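Local coordinates for prolyl 4-hydroxylase (PDB 5C5T), which probably hydroxylates prolyl residues of collagen-like chains as an iron- and 2-oxoglutarate-dependent dioxygenase, here with zinc at the active-site metal position, at residues G31-K36 / F190-D195; G35-K40 / Y202-H207; H138-D143 / N221-A226; M158-A163 / G170-P175. All coordinates share one frame; numbering follows the deposited sequence.

Contact 1 of 4, residues G31-K36 / F190-D195; sequences GVCDGK and FFWVAD. With MN (manganese (II) ion), chain E.
Trp192 ends strand 188-192 in the larger antiparallel sheet of the double-stranded beta-helix, and its indole meets Val32, Cys33 and Lys36 of the N-terminal loop. The apolar part comes first. Val32 CG2 approaches the pyrrole side of the ring obliquely, 3.5 Å from Trp192 CD1; with CG2 anti to the backbone N, it is this methyl that meets the tryptophan. Cys33 CB lies obliquely by the NE1-CE2-CZ2 side of the indole, 3.5 Å from Trp192 CZ2. Cys33 SG lies farther out, 5.2 Å from the centroid of the Trp192 six-membered ring, an oblique sulfur-aromatic contact. That sulfur is tied by a disulfide to Cys115, so the loop is pinned covalently as well as by packing. Phe190 CE2 lies over one face of the indole.

Polar contacts gather along the indole edge. Lys36 O lies near the ring plane, 3.3 Å from Trp192 CD1. No direct hydrogen bond joins the segments. Two alternative water sites, too close together to be filled at once, lie off NE1; when the first is occupied it accepts from Trp192 NE1 at 3.0 Å and donates to Cys33 O, while the bridge from the other to Lys36 O is doubtful.

Within the loop, two successive backbone bonds, Gly35 N to Val32 O and Lys36 N to Cys33 O, fold the chain tightly. The turn carries Asp34 outward to the manganese, which also takes His114 and two waters. Asp34 grips the ion unevenly, OD2 at 2.2 Å from the manganese and OD1 at 2.6 Å.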
# COMPACT_ATOMS: atom_id res chain seq x y z
N GLY A 31 12.73 12.65 -13.14
CA GLY A 31 12.41 11.23 -13.09
C GLY A 31 12.16 10.73 -11.69
O GLY A 31 12.49 11.39 -10.70
N VAL A 32 11.59 9.53 -11.59
CA VAL A 32 11.32 8.94 -10.29
C VAL A 32 12.62 8.75 -9.48
O VAL A 32 13.71 8.54 -10.05
CB VAL A 32 10.50 7.61 -10.44
CG1 VAL A 32 11.31 6.42 -11.03
CG2 VAL A 32 9.87 7.21 -9.16
N CYS A 33 12.48 8.83 -8.16
CA CYS A 33 13.62 8.70 -7.24
C CYS A 33 14.55 7.50 -7.51
O CYS A 33 14.13 6.36 -7.34
CB CYS A 33 13.10 8.60 -5.81
SG CYS A 33 14.42 8.65 -4.58
N ASP A 34 15.78 7.77 -7.95
CA ASP A 34 16.76 6.73 -8.33
C ASP A 34 16.30 5.69 -9.36
O ASP A 34 16.87 4.61 -9.47
CB ASP A 34 17.21 5.99 -7.09
CG ASP A 34 17.86 6.90 -6.08
OD1 ASP A 34 18.49 7.88 -6.51
OD2 ASP A 34 17.72 6.58 -4.89
N GLY A 35 15.29 6.05 -10.15
CA GLY A 35 14.68 5.13 -11.11
C GLY A 35 13.92 3.94 -10.54
O GLY A 35 13.49 3.06 -11.28
N LYS A 36 13.70 3.93 -9.23
CA LYS A 36 13.09 2.80 -8.56
C LYS A 36 11.60 3.04 -8.32
O LYS A 36 11.17 3.57 -7.29
CB LYS A 36 13.81 2.53 -7.23
CG LYS A 36 15.33 2.19 -7.38
CD LYS A 36 15.97 1.94 -6.05
CE LYS A 36 17.45 1.56 -6.14
NZ LYS A 36 18.06 1.41 -4.76
N PHE A 190 6.78 -0.95 -1.46
CA PHE A 190 6.78 0.52 -1.55
C PHE A 190 6.69 0.96 -3.04
O PHE A 190 7.43 0.46 -3.89
CB PHE A 190 8.04 1.10 -0.91
CG PHE A 190 8.17 2.58 -1.07
CD1 PHE A 190 7.57 3.43 -0.17
CD2 PHE A 190 8.83 3.12 -2.15
CE1 PHE A 190 7.68 4.81 -0.31
CE2 PHE A 190 8.94 4.51 -2.31
CZ PHE A 190 8.35 5.35 -1.40
N PHE A 191 5.82 1.93 -3.38
CA PHE A 191 5.91 2.48 -4.70
C PHE A 191 5.57 3.95 -4.75
O PHE A 191 4.76 4.46 -3.98
CB PHE A 191 5.00 1.70 -5.72
CG PHE A 191 3.53 1.62 -5.34
CD1 PHE A 191 3.05 0.59 -4.55
CD2 PHE A 191 2.58 2.57 -5.83
CE1 PHE A 191 1.69 0.49 -4.26
CE2 PHE A 191 1.25 2.48 -5.49
CZ PHE A 191 0.80 1.41 -4.73
N TRP A 192 6.20 4.62 -5.70
CA TRP A 192 5.96 6.05 -5.90
C TRP A 192 4.64 6.28 -6.62
O TRP A 192 4.28 5.56 -7.54
CB TRP A 192 7.11 6.70 -6.69
CG TRP A 192 8.34 6.81 -5.89
CD1 TRP A 192 9.38 5.95 -5.89
CD2 TRP A 192 8.64 7.83 -4.92
NE1 TRP A 192 10.34 6.37 -4.98
CE2 TRP A 192 9.91 7.53 -4.39
CE3 TRP A 192 7.98 8.99 -4.48
CZ2 TRP A 192 10.53 8.34 -3.41
CZ3 TRP A 192 8.60 9.79 -3.52
CH2 TRP A 192 9.86 9.46 -3.00
N VAL A 193 3.88 7.27 -6.15
CA VAL A 193 2.57 7.63 -6.71
C VAL A 193 2.62 8.96 -7.49
O VAL A 193 2.05 9.10 -8.57
CB VAL A 193 1.50 7.67 -5.58
CG1 VAL A 193 0.11 8.18 -6.14
CG2 VAL A 193 1.28 6.31 -4.97
N ALA A 194 3.31 9.95 -6.92
CA ALA A 194 3.40 11.27 -7.55
C ALA A 194 4.73 11.95 -7.23
O ALA A 194 5.43 11.60 -6.29
CB ALA A 194 2.19 12.18 -7.11
N ASP A 195 5.04 12.94 -8.06
CA ASP A 195 6.27 13.69 -7.99
C ASP A 195 6.19 14.68 -6.83
O ASP A 195 5.25 15.46 -6.78
CB ASP A 195 6.46 14.40 -9.34
CG ASP A 195 7.77 15.12 -9.45
OD1 ASP A 195 8.22 15.72 -8.44
OD2 ASP A 195 8.33 15.09 -10.57
MN MN E . 18.95 8.15 -3.96
O HOH W 1 10.19 12.93 -10.31
O HOH W 2 13.12 5.32 -4.84
O HOH W 3 11.82 3.62 -4.48
O HOH W 4 20.58 8.25 -2.29
O HOH W 5 18.04 7.53 -2.23

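Contact 2 of 4, residues G35-K40 / Y202-H207; sequences GKYYEK and YKETLH. With ZN (zinc ion), chain D; AKG (2-oxoglutaric acid), chain C.
Tyr37 turns its ring beside its own backbone N (chi1 -73°) and Glu204 bends at its second torsion (chi2 87°), which brings the glutamate chain across the tyrosine ring. The contact joins the residues leading into edge strand 38-41 of the double-stranded beta-helix to the loop that delivers the distal histidine of the metal site.

Glu204 CB stands over one face of the Tyr37 ring in a CH-pi contact, 3.9 Å from the centroid and offset toward the rim. From there the glutamate chain runs obliquely toward the phenol end, its carboxylate only 25° from the ring plane. Glu204 OE2 lies 3.2 Å from Tyr37 OH.

Tyr202 CD1 comes up at the edge of the Tyr37 ring, 4.2 Å from Tyr37 CE1. Thr205 supports the other end of the tyrosine with its methyl, CG2 lying 4.0 Å from Tyr37 CB, while its OG1 hydrogen-bonds to Trp192 O, at the end of strand 188-192, the neighbour of 38-41 in the sheet.

Thr205 also links this packing to the active site. Its carbonyl oxygen accepts a bond in the imidazole plane from His207 ND1 at 2.8 Å. This bond and the zinc hold the imidazole from two edges, His207 NE2 lying 2.1 Å from the zinc.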
# COMPACT_ATOMS: atom_id res chain seq x y z
N GLY A 35 15.29 6.05 -10.15
CA GLY A 35 14.68 5.13 -11.11
C GLY A 35 13.92 3.94 -10.54
O GLY A 35 13.49 3.06 -11.28
N LYS A 36 13.70 3.93 -9.23
CA LYS A 36 13.09 2.80 -8.56
C LYS A 36 11.60 3.04 -8.32
O LYS A 36 11.17 3.57 -7.29
CB LYS A 36 13.81 2.53 -7.23
CG LYS A 36 15.33 2.19 -7.38
CD LYS A 36 15.97 1.94 -6.05
CE LYS A 36 17.45 1.56 -6.14
NZ LYS A 36 18.06 1.41 -4.76
N TYR A 37 10.77 2.71 -9.29
CA TYR A 37 9.32 2.94 -9.12
C TYR A 37 8.69 2.19 -7.95
O TYR A 37 7.76 2.67 -7.32
CB TYR A 37 8.58 2.60 -10.45
CG TYR A 37 8.78 3.60 -11.56
CD1 TYR A 37 8.10 4.82 -11.57
CD2 TYR A 37 9.65 3.33 -12.62
CE1 TYR A 37 8.29 5.73 -12.59
CE2 TYR A 37 9.81 4.24 -13.65
CZ TYR A 37 9.13 5.41 -13.63
OH TYR A 37 9.30 6.32 -14.63
N TYR A 38 9.21 0.99 -7.65
CA TYR A 38 8.77 0.15 -6.51
C TYR A 38 9.97 -0.56 -5.93
O TYR A 38 10.99 -0.70 -6.61
CB TYR A 38 7.71 -0.88 -6.93
CG TYR A 38 8.26 -1.86 -7.94
CD1 TYR A 38 9.03 -2.93 -7.54
CD2 TYR A 38 8.06 -1.66 -9.28
CE1 TYR A 38 9.57 -3.81 -8.48
CE2 TYR A 38 8.58 -2.54 -10.24
CZ TYR A 38 9.33 -3.62 -9.82
OH TYR A 38 9.88 -4.45 -10.83
N GLU A 39 9.88 -0.89 -4.64
CA GLU A 39 10.83 -1.74 -3.94
C GLU A 39 10.05 -2.68 -3.07
O GLU A 39 9.07 -2.30 -2.39
CB GLU A 39 11.79 -0.90 -3.11
CG GLU A 39 12.61 0.05 -3.92
CD GLU A 39 13.56 0.90 -3.09
OE1 GLU A 39 14.41 0.35 -2.37
OE2 GLU A 39 13.47 2.13 -3.19
N LYS A 40 10.56 -3.92 -2.99
CA LYS A 40 9.95 -4.96 -2.18
C LYS A 40 10.84 -5.25 -1.00
O LYS A 40 12.05 -5.39 -1.18
CB LYS A 40 9.70 -6.24 -3.02
CG LYS A 40 9.04 -7.44 -2.26
CD LYS A 40 8.87 -8.67 -3.13
CE LYS A 40 10.10 -9.54 -3.07
NZ LYS A 40 9.82 -10.81 -3.79
N TYR A 202 3.03 9.68 -11.33
CA TYR A 202 3.82 8.74 -12.14
C TYR A 202 2.82 7.73 -12.68
O TYR A 202 2.42 6.84 -11.94
CB TYR A 202 4.90 8.02 -11.30
CG TYR A 202 5.92 8.93 -10.68
CD1 TYR A 202 6.91 9.52 -11.46
CD2 TYR A 202 5.93 9.18 -9.32
CE1 TYR A 202 7.85 10.36 -10.89
CE2 TYR A 202 6.87 9.98 -8.75
CZ TYR A 202 7.84 10.58 -9.52
OH TYR A 202 8.78 11.42 -8.91
N LYS A 203 2.40 7.83 -13.94
CA LYS A 203 1.43 6.86 -14.44
C LYS A 203 2.04 5.46 -14.64
O LYS A 203 1.30 4.48 -14.79
CB LYS A 203 0.78 7.37 -15.73
CG LYS A 203 -0.17 8.54 -15.45
CD LYS A 203 -0.77 9.04 -16.72
CE LYS A 203 -1.26 10.48 -16.60
NZ LYS A 203 -1.55 11.04 -17.96
N GLU A 204 3.37 5.35 -14.55
CA GLU A 204 4.04 4.04 -14.51
C GLU A 204 3.58 3.10 -13.38
O GLU A 204 3.78 1.91 -13.44
CB GLU A 204 5.55 4.23 -14.40
CG GLU A 204 6.18 4.89 -15.63
CD GLU A 204 6.18 6.41 -15.61
OE1 GLU A 204 5.56 7.05 -14.71
OE2 GLU A 204 6.78 6.98 -16.54
N THR A 205 3.01 3.63 -12.32
CA THR A 205 2.61 2.79 -11.19
C THR A 205 1.12 2.64 -11.08
O THR A 205 0.61 2.36 -10.00
CB THR A 205 3.18 3.34 -9.85
OG1 THR A 205 2.79 4.71 -9.68
CG2 THR A 205 4.67 3.24 -9.86
N LEU A 206 0.44 2.71 -12.24
CA LEU A 206 -0.88 2.08 -12.40
C LEU A 206 -0.82 0.68 -11.78
O LEU A 206 0.08 -0.07 -12.07
CB LEU A 206 -1.27 2.01 -13.87
CG LEU A 206 -2.60 1.36 -14.28
CD1 LEU A 206 -3.72 2.29 -13.86
CD2 LEU A 206 -2.62 1.11 -15.80
N HIS A 207 -1.74 0.38 -10.91
CA HIS A 207 -1.70 -0.96 -10.27
C HIS A 207 -3.09 -1.49 -9.94
O HIS A 207 -4.09 -0.73 -9.94
CB HIS A 207 -0.79 -0.88 -9.02
CG HIS A 207 -1.34 0.04 -7.97
ND1 HIS A 207 -1.27 1.41 -8.10
CD2 HIS A 207 -2.05 -0.20 -6.85
CE1 HIS A 207 -1.88 1.97 -7.07
NE2 HIS A 207 -2.39 1.02 -6.31
ZN ZN D . -4.02 1.35 -5.03
C1 AKG C . -4.95 -0.10 -2.78
O1 AKG C . -5.56 -0.41 -1.71
O2 AKG C . -4.94 1.10 -3.14
C2 AKG C . -4.36 -1.18 -3.65
O5 AKG C . -4.05 -0.88 -4.77
C3 AKG C . -4.17 -2.60 -3.09
C4 AKG C . -3.47 -3.50 -4.07
C5 AKG C . -3.61 -4.96 -3.71
O3 AKG C . -4.60 -5.35 -3.03
O4 AKG C . -2.72 -5.78 -4.09

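Contact 3 of 4, residues H138-D143 / N221-A226; sequences HYDGDD and NQWIRA. With ZN (zinc ion), chain D; AKG (2-oxoglutaric acid), chain C.
Asp140 and Trp223 meet at the metal centre of the double-stranded beta-helix, where His138 and Asp140 form the His-X-Asp part of the facial triad and His207 completes it. Asp140 CG lies beside the backbone N, and the rotation about chi2 (-3°) points OD1 at the metal and OD2 at strand 217-225. Asp140 OD1 binds the zinc at 2.0 Å. Asp140 OD2 accepts a nearly straight bond from Trp223 NE1 at 3.0 Å; Trp223 keeps CG beside its own backbone N (chi1 -73°), which brings the NE1 edge to the aspartate.

The indole and the carboxylate stand almost perpendicular. OD2 lies close to the indole plane, yet the N-H meets it from above the carboxylate plane, 66° out of it. Thr156 OG1 also hydrogen-bonds to OD2; together with the zinc bond to OD1, these two second-shell partners restrain the carboxylate's rotation.

Trp223 shares the pocket-facing side of its strand with Asn221, whose CB packs over one face of the indole. Asn221 ND2 makes a weak bond to O1 of 2-oxoglutarate and also hydrogen-bonds to Gln125 OE1. Two atoms of the indole edge face the site: NE1 bonds the metal ligand, and Trp223 CZ2 lies 3.5 Å from the zinc-bound O2 of 2-oxoglutarate.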
# COMPACT_ATOMS: atom_id res chain seq x y z
N HIS A 138 -5.90 1.20 -11.06
CA HIS A 138 -6.10 2.59 -10.70
C HIS A 138 -4.74 3.20 -10.34
O HIS A 138 -3.71 2.50 -10.22
CB HIS A 138 -7.06 2.68 -9.52
CG HIS A 138 -6.55 1.96 -8.32
ND1 HIS A 138 -6.61 0.59 -8.15
CD2 HIS A 138 -5.92 2.45 -7.23
CE1 HIS A 138 -6.00 0.27 -7.03
NE2 HIS A 138 -5.57 1.37 -6.45
N TYR A 139 -4.75 4.51 -10.13
CA TYR A 139 -3.65 5.21 -9.43
C TYR A 139 -4.07 5.57 -8.00
O TYR A 139 -5.23 5.80 -7.73
CB TYR A 139 -3.27 6.49 -10.16
CG TYR A 139 -3.13 6.33 -11.67
CD1 TYR A 139 -2.00 5.75 -12.21
CD2 TYR A 139 -4.12 6.79 -12.54
CE1 TYR A 139 -1.83 5.65 -13.53
CE2 TYR A 139 -3.96 6.65 -13.91
CZ TYR A 139 -2.81 6.07 -14.38
OH TYR A 139 -2.59 5.93 -15.72
N ASP A 140 -3.11 5.69 -7.10
CA ASP A 140 -3.44 6.01 -5.70
C ASP A 140 -3.54 7.52 -5.44
O ASP A 140 -3.87 7.93 -4.34
CB ASP A 140 -2.41 5.37 -4.74
CG ASP A 140 -2.68 3.89 -4.47
OD1 ASP A 140 -3.70 3.34 -4.96
OD2 ASP A 140 -1.87 3.26 -3.72
N GLY A 141 -3.32 8.32 -6.46
CA GLY A 141 -3.48 9.76 -6.34
C GLY A 141 -4.42 10.28 -7.40
O GLY A 141 -4.93 9.53 -8.25
N ASP A 142 -4.62 11.59 -7.36
CA ASP A 142 -5.44 12.33 -8.29
C ASP A 142 -4.74 12.66 -9.61
O ASP A 142 -3.67 13.31 -9.64
CB ASP A 142 -5.88 13.62 -7.59
CG ASP A 142 -7.19 13.49 -6.87
OD1 ASP A 142 -7.43 12.46 -6.20
OD2 ASP A 142 -7.99 14.45 -7.00
N ASP A 143 -5.31 12.24 -10.74
CA ASP A 143 -4.72 12.60 -12.02
C ASP A 143 -4.91 14.09 -12.31
O ASP A 143 -6.03 14.59 -12.45
CB ASP A 143 -5.29 11.74 -13.16
CG ASP A 143 -4.49 11.87 -14.46
OD1 ASP A 143 -3.40 12.48 -14.47
OD2 ASP A 143 -4.96 11.33 -15.49
N ASN A 221 -2.30 -0.52 4.25
CA ASN A 221 -1.86 0.59 3.39
C ASN A 221 -1.45 1.78 4.19
O ASN A 221 -2.26 2.36 4.93
CB ASN A 221 -2.98 1.03 2.43
CG ASN A 221 -3.19 0.09 1.30
OD1 ASN A 221 -2.28 -0.24 0.58
ND2 ASN A 221 -4.45 -0.32 1.10
N GLN A 222 -0.19 2.15 4.05
CA GLN A 222 0.35 3.42 4.61
C GLN A 222 0.59 4.41 3.46
O GLN A 222 1.54 4.26 2.73
CB GLN A 222 1.63 3.19 5.40
CG GLN A 222 2.27 4.49 5.90
CD GLN A 222 1.40 5.25 6.89
OE1 GLN A 222 1.38 4.94 8.08
NE2 GLN A 222 0.62 6.20 6.40
N TRP A 223 -0.29 5.38 3.30
CA TRP A 223 -0.11 6.40 2.27
C TRP A 223 0.67 7.58 2.86
O TRP A 223 0.57 7.92 4.02
CB TRP A 223 -1.48 6.82 1.64
CG TRP A 223 -2.06 5.76 0.72
CD1 TRP A 223 -1.52 5.34 -0.46
CD2 TRP A 223 -3.25 4.97 0.91
NE1 TRP A 223 -2.29 4.35 -1.01
CE2 TRP A 223 -3.36 4.10 -0.19
CE3 TRP A 223 -4.23 4.90 1.92
CZ2 TRP A 223 -4.41 3.16 -0.32
CZ3 TRP A 223 -5.28 3.97 1.78
CH2 TRP A 223 -5.36 3.10 0.67
N ILE A 224 1.47 8.18 1.98
CA ILE A 224 2.38 9.29 2.22
C ILE A 224 1.88 10.48 1.39
O ILE A 224 1.76 10.39 0.16
CB ILE A 224 3.82 8.85 1.84
CG1 ILE A 224 4.17 7.60 2.66
CG2 ILE A 224 4.88 9.99 2.08
CD1 ILE A 224 5.10 6.64 1.99
N ARG A 225 1.54 11.55 2.08
CA ARG A 225 0.97 12.74 1.47
C ARG A 225 1.83 14.01 1.48
O ARG A 225 2.58 14.27 2.41
CB ARG A 225 -0.33 13.11 2.19
CG ARG A 225 -1.45 12.17 1.84
CD ARG A 225 -2.73 12.79 2.21
NE ARG A 225 -3.83 11.87 2.02
CZ ARG A 225 -4.80 12.00 1.12
NH1 ARG A 225 -4.80 13.01 0.25
NH2 ARG A 225 -5.76 11.09 1.08
N ALA A 226 1.72 14.77 0.41
CA ALA A 226 2.29 16.12 0.36
C ALA A 226 1.67 17.01 1.46
O ALA A 226 0.55 16.77 1.92
CB ALA A 226 2.05 16.75 -1.04
ZN ZN D . -4.02 1.35 -5.03
C1 AKG C . -4.95 -0.10 -2.78
O1 AKG C . -5.56 -0.41 -1.71
O2 AKG C . -4.94 1.10 -3.14
C2 AKG C . -4.36 -1.18 -3.65
O5 AKG C . -4.05 -0.88 -4.77
C3 AKG C . -4.17 -2.60 -3.09
C4 AKG C . -3.47 -3.50 -4.07
C5 AKG C . -3.61 -4.96 -3.71
O3 AKG C . -4.60 -5.35 -3.03
O4 AKG C . -2.72 -5.78 -4.09

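Contact 4 of 4, residues M158-A163 / G170-P175; sequences MVYLKA and GETDFP. With AKG (2-oxoglutaric acid), chain C.
Thr172 OG1 is gripped from two directions. It accepts a short hydrogen bond of 2.6 Å from Tyr160 OH. In turn Thr172 OG1 donates its own hydrogen to O4 of 2-oxoglutarate, 2.7 Å away. The chain of donors is thus set, tyrosine to threonine to ligand carboxylate, and both hydroxyls are used deep inside the protein. OG1 lies beside the backbone N of Thr172 (chi1 -53°), an orientation that puts it between the phenol and the ligand.

The two side chains cross obliquely, with Thr172 OG1 at the edge of the Tyr160 ring and in its plane. Tyr160 OH also comes within 3.3 Å of Thr172 CB. Ile219 and Pro183 touch the tyrosine from outside the two segments.

Met158, two residues earlier on the same strand, reaches toward Thr172 tip to tip. Its chain is extended until a bend at chi3 (57°) turns Met158 CE toward the threonine, 3.5 Å from Thr172 OG1. Met158 SD lies 3.9 Å from C4 of 2-oxoglutarate. Lys217 NZ supplies a further hydrogen bond to 2-oxoglutarate and another to Gly170 O.

Strands 153-160 and 172-174 belong to different sheets, so the side chains span the interior between them. A basic residue with a hydroxyl neighbour at the far carboxylate is usual in 2-oxoglutarate oxygenases; here Lys217, close to Thr172, is probably that residue, as in prolyl 4-hydroxylases.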
# COMPACT_ATOMS: atom_id res chain seq x y z
N MET A 158 2.71 -0.62 1.31
CA MET A 158 1.65 -1.61 1.52
C MET A 158 2.30 -2.88 2.10
O MET A 158 3.32 -3.39 1.57
CB MET A 158 0.90 -1.94 0.23
CG MET A 158 -0.20 -2.99 0.41
SD MET A 158 -0.96 -3.55 -1.13
CE MET A 158 0.46 -4.14 -2.02
N VAL A 159 1.72 -3.39 3.19
CA VAL A 159 2.21 -4.63 3.81
C VAL A 159 1.21 -5.74 3.62
O VAL A 159 0.02 -5.54 3.89
CB VAL A 159 2.47 -4.46 5.33
CG1 VAL A 159 3.21 -5.68 5.86
CG2 VAL A 159 3.18 -3.23 5.62
N TYR A 160 1.66 -6.91 3.14
CA TYR A 160 0.78 -8.11 3.10
C TYR A 160 0.71 -8.71 4.50
O TYR A 160 1.74 -9.14 5.04
CB TYR A 160 1.30 -9.17 2.11
CG TYR A 160 1.43 -8.68 0.67
CD1 TYR A 160 0.34 -8.38 -0.07
CD2 TYR A 160 2.68 -8.51 0.09
CE1 TYR A 160 0.45 -7.91 -1.39
CE2 TYR A 160 2.82 -8.03 -1.21
CZ TYR A 160 1.69 -7.74 -1.94
OH TYR A 160 1.83 -7.30 -3.26
N LEU A 161 -0.48 -8.70 5.10
CA LEU A 161 -0.66 -9.30 6.42
C LEU A 161 -1.03 -10.77 6.31
O LEU A 161 -0.67 -11.54 7.19
CB LEU A 161 -1.72 -8.56 7.22
CG LEU A 161 -1.51 -7.05 7.36
CD1 LEU A 161 -2.55 -6.50 8.36
CD2 LEU A 161 -0.15 -6.65 7.80
N LYS A 162 -1.77 -11.12 5.26
CA LYS A 162 -2.18 -12.49 5.01
C LYS A 162 -2.26 -12.73 3.50
O LYS A 162 -2.85 -11.92 2.74
CB LYS A 162 -3.52 -12.80 5.67
CG LYS A 162 -3.92 -14.29 5.53
CD LYS A 162 -5.09 -14.67 6.46
CE LYS A 162 -5.31 -16.19 6.45
NZ LYS A 162 -6.29 -16.59 7.50
N ALA A 163 -1.62 -13.80 3.04
CA ALA A 163 -1.62 -14.17 1.62
C ALA A 163 -2.65 -15.26 1.29
O ALA A 163 -2.99 -16.06 2.18
CB ALA A 163 -0.24 -14.64 1.24
N GLY A 170 -4.58 -13.16 -6.28
CA GLY A 170 -4.42 -12.01 -5.40
C GLY A 170 -3.09 -11.30 -5.55
O GLY A 170 -2.63 -10.63 -4.65
N GLU A 171 -2.46 -11.41 -6.72
CA GLU A 171 -1.24 -10.64 -6.91
C GLU A 171 -1.50 -9.12 -6.97
O GLU A 171 -2.60 -8.70 -7.33
CB GLU A 171 -0.56 -11.08 -8.18
CG GLU A 171 -0.14 -12.53 -8.16
CD GLU A 171 -1.11 -13.43 -8.88
OE1 GLU A 171 -2.35 -13.16 -8.91
OE2 GLU A 171 -0.60 -14.43 -9.45
N THR A 172 -0.45 -8.35 -6.69
CA THR A 172 -0.47 -6.92 -6.96
C THR A 172 0.16 -6.74 -8.33
O THR A 172 1.30 -7.13 -8.53
CB THR A 172 0.31 -6.10 -5.93
OG1 THR A 172 -0.15 -6.42 -4.62
CG2 THR A 172 0.16 -4.60 -6.16
N ASP A 173 -0.61 -6.19 -9.27
CA ASP A 173 -0.20 -6.07 -10.64
C ASP A 173 0.23 -4.63 -10.95
O ASP A 173 -0.47 -3.67 -10.59
CB ASP A 173 -1.35 -6.51 -11.57
CG ASP A 173 -0.95 -6.65 -13.03
OD1 ASP A 173 0.25 -6.82 -13.33
OD2 ASP A 173 -1.83 -6.57 -13.90
N PHE A 174 1.40 -4.47 -11.57
CA PHE A 174 1.83 -3.20 -12.14
C PHE A 174 1.94 -3.42 -13.64
O PHE A 174 3.02 -3.73 -14.16
CB PHE A 174 3.18 -2.71 -11.55
CG PHE A 174 3.16 -2.40 -10.06
CD1 PHE A 174 2.93 -1.14 -9.59
CD2 PHE A 174 3.44 -3.40 -9.14
CE1 PHE A 174 2.95 -0.87 -8.24
CE2 PHE A 174 3.45 -3.13 -7.78
CZ PHE A 174 3.20 -1.85 -7.34
N PRO A 175 0.82 -3.26 -14.38
CA PRO A 175 0.81 -3.70 -15.78
C PRO A 175 1.77 -2.94 -16.69
O PRO A 175 2.30 -3.54 -17.63
CB PRO A 175 -0.65 -3.49 -16.22
CG PRO A 175 -1.25 -2.64 -15.20
CD PRO A 175 -0.51 -2.85 -13.91
C1 AKG C . -4.95 -0.10 -2.78
O1 AKG C . -5.56 -0.41 -1.71
O2 AKG C . -4.94 1.10 -3.14
C2 AKG C . -4.36 -1.18 -3.65
O5 AKG C . -4.05 -0.88 -4.77
C3 AKG C . -4.17 -2.60 -3.09
C4 AKG C . -3.47 -3.50 -4.07
C5 AKG C . -3.61 -4.96 -3.71
O3 AKG C . -4.60 -5.35 -3.03
O4 AKG C . -2.72 -5.78 -4.09

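Contacts 3 and 4 hold opposite ends of 2-oxoglutarate: the first the metal-bound end, the second the far carboxylate, with centres about 16 Å apart. Contact 2 adds the third protein ligand of the zinc, and His207 O lies 2.9 Å from His138 N of contact 3, a probable backbone hydrogen bond. Contact 1 lies farther out, the Trp192 side chain about 12 Å from the zinc, but its centre is about 6 Å from that of contact 2. Phe190 N and Glu39 O, 2.8 Å apart, probably form a hydrogen bond between these two. Phe191 reaches inward from contact 1, its CZ 3.4 Å from Asp140 OD2 and its CD1 3.7 Å from Phe174 CZ of contact 4.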